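Local coordinates for ThiJ/PfpI domain protein (Brachyspira murdochii, PDB 4HCJ) that is of unknown function, though its DJ-1/PfpI alpha-beta-alpha sandwich suggests a hydrolase, and binds magnesium in the crystal, at residues Ile107-Val112 with Thr126-Asp131; Leu120-Val125 with His137-Ile142. All coordinates share one frame; numbering follows the deposited sequence.

Contact 1: residues Ile107-Val112 with Thr126-Asp131; sequences IGSGVV and TCLSAD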
ATOM      1  N   ILE A 107      -0.801  -2.709   3.465  1.00  4.96           N
ATOM      2  CA  ILE A 107      -1.323  -3.959   3.965  1.00  5.32           C
ATOM      3  C   ILE A 107      -0.194  -4.931   4.230  1.00  5.32           C
ATOM      4  O   ILE A 107       0.767  -5.034   3.458  1.00  5.66           O
ATOM      5  CB  ILE A 107      -2.417  -4.547   3.019  1.00  5.84           C
ATOM      6  CG1 ILE A 107      -2.956  -5.874   3.556  1.00  6.11           C
ATOM      7  CG2 ILE A 107      -1.933  -4.652   1.569  1.00  6.06           C
ATOM      8  CD1 ILE A 107      -4.271  -6.316   2.918  1.00  6.77           C
ATOM      9  N   GLY A 108      -0.292  -5.634   5.347  1.00  5.55           N
ATOM     10  CA  GLY A 108       0.733  -6.595   5.699  1.00  6.09           C
ATOM     11  C   GLY A 108       2.095  -5.927   5.743  1.00  5.88           C
ATOM     12  O   GLY A 108       2.255  -4.829   6.272  1.00  5.84           O
ATOM     13  N   SER A 109       3.093  -6.596   5.173  1.00  5.74           N
ATOM     14  CA  SER A 109       4.456  -6.074   5.212  1.00  6.02           C
ATOM     15  C   SER A 109       4.629  -4.716   4.517  1.00  5.48           C
ATOM     16  O   SER A 109       5.614  -4.029   4.762  1.00  5.72           O
ATOM     17  CB  SER A 109       5.435  -7.096   4.663  1.00  7.19           C
ATOM     18  OG  SER A 109       5.480  -8.212   5.531  1.00  8.25           O
ATOM     19  N   GLY A 110       3.678  -4.318   3.669  1.00  5.39           N
ATOM     20  CA  GLY A 110       3.745  -2.984   3.098  1.00  5.81           C
ATOM     21  C   GLY A 110       3.729  -1.866   4.134  1.00  5.45           C
ATOM     22  O   GLY A 110       4.288  -0.786   3.907  1.00  5.63           O
ATOM     23  N   VAL A 111       3.099  -2.115   5.288  1.00  5.40           N
ATOM     24  CA  VAL A 111       3.016  -1.100   6.336  1.00  5.39           C
ATOM     25  C   VAL A 111       4.414  -0.702   6.824  1.00  5.22           C
ATOM     26  O   VAL A 111       4.614   0.435   7.247  1.00  5.64           O
ATOM     27  CB  VAL A 111       2.120  -1.584   7.504  1.00  6.39           C
ATOM     28  CG1 VAL A 111       2.056  -0.559   8.634  1.00  6.86           C
ATOM     29  CG2 VAL A 111       0.708  -1.879   6.992  1.00  6.61           C
ATOM     30  N   VAL A 112       5.377  -1.634   6.795  1.00  5.38           N
ATOM     31  CA  VAL A 112       6.722  -1.327   7.259  1.00  5.60           C
ATOM     32  C   VAL A 112       7.387  -0.214   6.441  1.00  5.27           C
ATOM     33  O   VAL A 112       8.148   0.582   6.984  1.00  5.84           O
ATOM     34  CB  VAL A 112       7.590  -2.583   7.358  1.00  6.10           C
ATOM     35  CG1 VAL A 112       9.017  -2.240   7.788  1.00  6.65           C
ATOM     36  CG2 VAL A 112       6.957  -3.576   8.320  1.00  7.01           C
ATOM     37  N   THR A 126      -2.567  -0.860  12.039  1.00  5.80           N
ATOM     38  CA  THR A 126      -2.342  -2.260  12.280  1.00  6.10           C
ATOM     39  C   THR A 126      -1.295  -2.752  11.278  1.00  6.27           C
ATOM     40  O   THR A 126      -0.848  -1.986  10.418  1.00  7.08           O
ATOM     41  CB  THR A 126      -3.656  -3.062  12.251  1.00  6.14           C
ATOM     42  OG1 THR A 126      -3.372  -4.398  12.668  1.00  6.85           O
ATOM     43  CG2 THR A 126      -4.290  -3.038  10.860  1.00  6.59           C
ATOM     44  N   CYS A 127      -0.868  -4.000  11.416  1.00  7.02           N
ATOM     45  CA  CYS A 127       0.241  -4.506  10.615  1.00  8.67           C
ATOM     46  C   CYS A 127       0.312  -5.998  10.782  1.00  9.34           C
ATOM     47  O   CYS A 127      -0.424  -6.585  11.571  1.00  9.98           O
ATOM     48  CB  CYS A 127       1.576  -3.867  11.046  1.00  8.91           C
ATOM     49  SG  CYS A 127       2.070  -4.255  12.741  1.00  9.70           S
ATOM     50  N   LEU A 128       1.176  -6.621   9.997  1.00  9.89           N
ATOM     51  CA  LEU A 128       1.411  -8.035  10.109  1.00 11.34           C
ATOM     52  C   LEU A 128       1.999  -8.290  11.496  1.00 11.41           C
ATOM     53  O   LEU A 128       2.922  -7.601  11.941  1.00 10.94           O
ATOM     54  CB  LEU A 128       2.365  -8.477   8.998  1.00 12.33           C
ATOM     55  CG  LEU A 128       2.475  -9.965   8.721  1.00 13.40           C
ATOM     56  CD1 LEU A 128       1.162 -10.514   8.133  1.00 14.22           C
ATOM     57  CD2 LEU A 128       3.644 -10.193   7.789  1.00 14.08           C
ATOM     58  N   SER A 129       1.465  -9.285  12.189  1.00 13.43           N
ATOM     59  CA  SER A 129       1.929  -9.592  13.525  1.00 14.57           C
ATOM     60  C   SER A 129       3.462  -9.739  13.629  1.00 13.28           C
ATOM     61  O   SER A 129       4.098  -9.185  14.528  1.00 13.95           O
ATOM     62  CB  SER A 129       1.253 -10.867  14.003  1.00 18.68           C
ATOM     63  OG  SER A 129       1.632 -11.127  15.328  1.00 21.71           O
ATOM     64  N   ALA A 130       4.053 -10.436  12.674  1.00 12.32           N
ATOM     65  CA  ALA A 130       5.501 -10.637  12.650  1.00 12.63           C
ATOM     66  C   ALA A 130       6.311  -9.344  12.535  1.00 10.97           C
ATOM     67  O   ALA A 130       7.494  -9.322  12.880  1.00 11.91           O
ATOM     68  CB  ALA A 130       5.883 -11.579  11.513  1.00 14.44           C
ATOM     69  N   ASP A 131       5.681  -8.280  12.048  1.00  8.70           N
ATOM     70  CA  ASP A 131       6.380  -7.040  11.756  1.00  8.33           C
ATOM     71  C   ASP A 131       6.197  -5.975  12.840  1.00  8.70           C
ATOM     72  O   ASP A 131       6.614  -4.825  12.646  1.00  9.18           O
ATOM     73  CB  ASP A 131       5.880  -6.443  10.426  1.00  8.68           C
ATOM     74  CG  ASP A 131       6.163  -7.314   9.204  1.00  8.71           C
ATOM     75  OD1 ASP A 131       7.060  -8.186   9.270  1.00 10.12           O
ATOM     76  OD2 ASP A 131       5.490  -7.083   8.159  1.00  8.48           O
TER
HETATM   77  O   HOH W   1       3.427  -5.266   8.685  1.00  9.80           O
HETATM   78  O   HOH W   2       7.523  -9.932   7.475  1.00 22.82           O
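S109 and D131 make the direct polar bond of this contact: S109 OG donates to D131 OD2 over 2.9 Å, using the syn lone pair of that oxygen, on the side of OD1. The S109 side of the bond belongs to the sharp strand-turn-helix that the DJ-1/PfpI family shares with other members of its clan, the nucleophile elbow. Where many relatives carry a cysteine, this chain has G108, whose positive phi of 56° suits glycine and which sits inside a type II' turn from I107 to G110. Around the bond, apolar groups close in. V112 CG2 rests on D131 CB at 3.7 Å, the two side chains crossing at about a right angle, and L128 CD2 lies 3.5 Å from S109 OG. D131 CG stands beside its own backbone N, anti to the carbonyl carbon (chi1 -64°); from there the carboxylate turns to the elbow instead of capping the helix that begins just after it. V111 brings two methyls to a single carbonyl, with CG1 3.7 Å and CG2 3.8 Å from T126 O, and leans its CG1 on the CB of C127. Behind this first shell, W85 packs against both V112 and D131, and T126 is tied by its hydroxyl to the backbone oxygen of E145. D131 is buried, yet its OD2 takes a second hydrogen bond, from a water that also ties the two backbones together. That one molecule, water 1, donates to G108 O at 2.7 Å and to D131 OD2 at 2.8 Å while its oxygen accepts the backbone hydrogen of L128 N at 2.9 Å.

Contact 2: residues Leu120-Val125 with His137-Ile142; sequences LEEINV and HGNANI
E121 OE2 is gripped twice: N139 ND2 donates to it over 2.9 Å, and water 4 donates to the same oxygen. The two side chains run side by side in the same direction; E121 OE2 lies in the plane of the N139 amide, but the donor meets the carboxylate from 35° above that group's plane. Next to it, E122 N gives N139 O a 2.8 Å bond, so N139 is held through both its side chain and its backbone. E121 and E122 are the central residues of a type II turn from L120 to I123, which feeds strand 124-125. That strand pairs in parallel with 141-142, and helix 132-137 makes the crossover of this small beta-alpha-beta unit. N141 bonds through both its backbone N and its backbone O: N141 N donates to I123 O and V125 N donates to N141 O, each 2.9 Å. On the N124 and N141 face, N141 ND2 meets N124 OD1 at 3.0 Å, nearly in line with its C=O bond, with the amide planes 63° apart. Inward, A140 CB lies 3.9 Å from L120 CB and 3.7 Å from V125 CG2. E122, bent at chi2 (-57°), brings OE2 alongside N139, where water 5 bridges it to N139 OD1. The chemistry thus divides into an apolar seam around A140 and an acidic, hydrated rim that would favour cations, consistent with a magnesium ion close to E122.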
ATOM      1  N   LEU A 120       4.169   7.278  10.174  1.00  6.60           N
ATOM      2  CA  LEU A 120       3.253   6.636  11.113  1.00  6.40           C
ATOM      3  C   LEU A 120       3.537   7.022  12.563  1.00  6.34           C
ATOM      4  O   LEU A 120       2.964   6.429  13.486  1.00  6.46           O
ATOM      5  CB  LEU A 120       3.259   5.115  10.972  1.00  6.87           C
ATOM      6  CG  LEU A 120       2.967   4.584   9.565  1.00  7.45           C
ATOM      7  CD1 LEU A 120       2.951   3.054   9.572  1.00  7.94           C
ATOM      8  CD2 LEU A 120       1.657   5.124   9.027  1.00  8.05           C
ATOM      9  N   GLU A 121       4.405   8.008  12.794  1.00  6.61           N
ATOM     10  CA  GLU A 121       4.697   8.401  14.165  1.00  7.17           C
ATOM     11  C   GLU A 121       3.443   8.943  14.848  1.00  6.61           C
ATOM     12  O   GLU A 121       2.806   9.875  14.349  1.00  7.04           O
ATOM     13  CB  GLU A 121       5.819   9.431  14.210  1.00  8.00           C
ATOM     14  CG  GLU A 121       7.118   8.944  13.628  1.00  9.69           C
ATOM     15  CD  GLU A 121       8.305   9.734  14.138  1.00 13.92           C
ATOM     16  OE1 GLU A 121       8.411  10.942  13.838  1.00 17.50           O
ATOM     17  OE2 GLU A 121       9.146   9.148  14.849  1.00 15.88           O
ATOM     18  N   GLU A 122       3.080   8.345  15.983  1.00  6.29           N
ATOM     19  CA  GLU A 122       1.901   8.738  16.755  1.00  6.41           C
ATOM     20  C   GLU A 122       0.585   8.471  16.013  1.00  6.62           C
ATOM     21  O   GLU A 122      -0.433   9.041  16.375  1.00  7.39           O
ATOM     22  CB  GLU A 122       1.991  10.191  17.243  1.00  7.10           C
ATOM     23  CG  GLU A 122       3.374  10.588  17.709  1.00  7.30           C
ATOM     24  CD  GLU A 122       3.914   9.714  18.818  1.00  7.84           C
ATOM     25  OE1 GLU A 122       3.131   9.348  19.717  1.00  7.90           O
ATOM     26  OE2 GLU A 122       5.128   9.387  18.803  1.00  9.60           O
ATOM     27  N   ILE A 123       0.612   7.591  15.009  1.00  6.23           N
ATOM     28  CA  ILE A 123      -0.573   7.243  14.234  1.00  6.37           C
ATOM     29  C   ILE A 123      -1.052   5.846  14.612  1.00  6.10           C
ATOM     30  O   ILE A 123      -0.247   4.925  14.796  1.00  6.43           O
ATOM     31  CB  ILE A 123      -0.272   7.289  12.708  1.00  6.91           C
ATOM     32  CG1 ILE A 123       0.301   8.643  12.277  1.00  7.65           C
ATOM     33  CG2 ILE A 123      -1.506   6.915  11.880  1.00  7.37           C
ATOM     34  CD1 ILE A 123      -0.623   9.830  12.544  1.00  8.74           C
ATOM     35  N   ASN A 124      -2.372   5.684  14.719  1.00  6.23           N
ATOM     36  CA  ASN A 124      -2.973   4.377  14.958  1.00  6.38           C
ATOM     37  C   ASN A 124      -2.979   3.553  13.684  1.00  5.97           C
ATOM     38  O   ASN A 124      -3.469   4.014  12.640  1.00  6.18           O
ATOM     39  CB  ASN A 124      -4.412   4.515  15.446  1.00  7.20           C
ATOM     40  CG  ASN A 124      -4.513   5.200  16.790  1.00  9.90           C
ATOM     41  OD1 ASN A 124      -3.546   5.340  17.529  1.00  9.20           O
ATOM     42  ND2 ASN A 124      -5.710   5.614  17.127  1.00 13.85           N
ATOM     43  N   VAL A 125      -2.458   2.331  13.779  1.00  5.79           N
ATOM     44  CA  VAL A 125      -2.302   1.452  12.629  1.00  5.62           C
ATOM     45  C   VAL A 125      -2.514   0.013  13.042  1.00  5.58           C
ATOM     46  O   VAL A 125      -2.591  -0.309  14.234  1.00  6.59           O
ATOM     47  CB  VAL A 125      -0.890   1.573  11.990  1.00  6.61           C
ATOM     48  CG1 VAL A 125      -0.558   3.009  11.621  1.00  7.30           C
ATOM     49  CG2 VAL A 125       0.174   0.973  12.894  1.00  7.13           C
ATOM     50  N   HIS A 137       8.852   0.571  16.194  1.00  6.67           N
ATOM     51  CA  HIS A 137      10.063   1.367  16.119  1.00  6.77           C
ATOM     52  C   HIS A 137       9.804   2.716  15.438  1.00  6.86           C
ATOM     53  O   HIS A 137      10.435   3.725  15.782  1.00  7.49           O
ATOM     54  CB  HIS A 137      11.156   0.594  15.383  1.00  7.20           C
ATOM     55  CG  HIS A 137      12.440   1.345  15.248  1.00  7.41           C
ATOM     56  ND1 HIS A 137      13.331   1.510  16.285  1.00  8.05           N
ATOM     57  CD2 HIS A 137      12.962   2.006  14.189  1.00  8.67           C
ATOM     58  CE1 HIS A 137      14.362   2.223  15.853  1.00  8.38           C
ATOM     59  NE2 HIS A 137      14.158   2.540  14.587  1.00  9.53           N
ATOM     60  N   GLY A 138       8.866   2.727  14.493  1.00  6.69           N
ATOM     61  CA  GLY A 138       8.419   3.945  13.844  1.00  6.93           C
ATOM     62  C   GLY A 138       7.403   4.770  14.624  1.00  6.40           C
ATOM     63  O   GLY A 138       6.780   5.669  14.052  1.00  6.72           O
ATOM     64  N   ASN A 139       7.241   4.469  15.912  1.00  6.21           N
ATOM     65  CA  ASN A 139       6.408   5.251  16.838  1.00  6.40           C
ATOM     66  C   ASN A 139       4.910   5.151  16.565  1.00  6.09           C
ATOM     67  O   ASN A 139       4.136   5.962  17.082  1.00  6.49           O
ATOM     68  CB  ASN A 139       6.882   6.706  16.967  1.00  6.99           C
ATOM     69  CG  ASN A 139       8.147   6.807  17.785  1.00  8.20           C
ATOM     70  OD1 ASN A 139       8.281   6.126  18.799  1.00  9.85           O
ATOM     71  ND2 ASN A 139       9.085   7.627  17.350  1.00 11.14           N
ATOM     72  N   ALA A 140       4.497   4.152  15.800  1.00  6.42           N
ATOM     73  CA  ALA A 140       3.079   3.932  15.563  1.00  6.83           C
ATOM     74  C   ALA A 140       2.425   3.238  16.754  1.00  6.81           C
ATOM     75  O   ALA A 140       3.101   2.578  17.548  1.00  7.86           O
ATOM     76  CB  ALA A 140       2.884   3.125  14.299  1.00  7.33           C
ATOM     77  N   ASN A 141       1.101   3.352  16.848  1.00  6.66           N
ATOM     78  CA  ASN A 141       0.325   2.626  17.845  1.00  7.01           C
ATOM     79  C   ASN A 141      -0.372   1.463  17.171  1.00  6.85           C
ATOM     80  O   ASN A 141      -1.153   1.664  16.246  1.00  7.45           O
ATOM     81  CB  ASN A 141      -0.735   3.519  18.491  1.00  8.04           C
ATOM     82  CG  ASN A 141      -0.185   4.856  18.913  1.00  8.56           C
ATOM     83  OD1 ASN A 141       0.798   4.923  19.658  1.00  9.15           O
ATOM     84  ND2 ASN A 141      -0.798   5.934  18.432  1.00  9.07           N
ATOM     85  N   ILE A 142      -0.100   0.247  17.630  1.00  7.65           N
ATOM     86  CA  ILE A 142      -0.681  -0.930  17.009  1.00  8.11           C
ATOM     87  C   ILE A 142      -2.032  -1.250  17.633  1.00  7.61           C
ATOM     88  O   ILE A 142      -2.134  -1.562  18.833  1.00  9.47           O
ATOM     89  CB  ILE A 142       0.265  -2.143  17.083  1.00 10.58           C
ATOM     90  CG1 ILE A 142       1.579  -1.832  16.345  1.00 13.48           C
ATOM     91  CG2 ILE A 142      -0.410  -3.354  16.459  1.00 10.56           C
ATOM     92  CD1 ILE A 142       2.575  -2.930  16.382  1.00 13.97           C
TER
HETATM   93  O   HOH W   3       6.578   6.077  11.246  1.00  7.17           O
HETATM   94  O   HOH W   4      10.300   6.667  14.202  1.00 32.41           O
HETATM   95  O   HOH W   5       5.885   7.257  20.276  1.00  9.62           O

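How the contacts relate
The segments of the two contacts alternate along the chain, and V125 leads directly into T126, so the strand paired in contact 2 runs on into the partner of the elbow in contact 1. Their centres are about 12 Å apart, and two apolar touches join them: V111 CG1 to L120 CD1 at 3.8 Å, and C127 SG to I142 CD1 at 3.9 Å. Helix 132-137 serves both: its V135 touches V112 and C127 of contact 1 and V125 and A140 of contact 2. Magnesium belongs to the outer contact: H137 is a ligand seen in a crystal of this protein, though no ion is bound to it in this chain; separately, the E122 side chain lies about 4 Å from a bound ion, against about 11 Å for V112's.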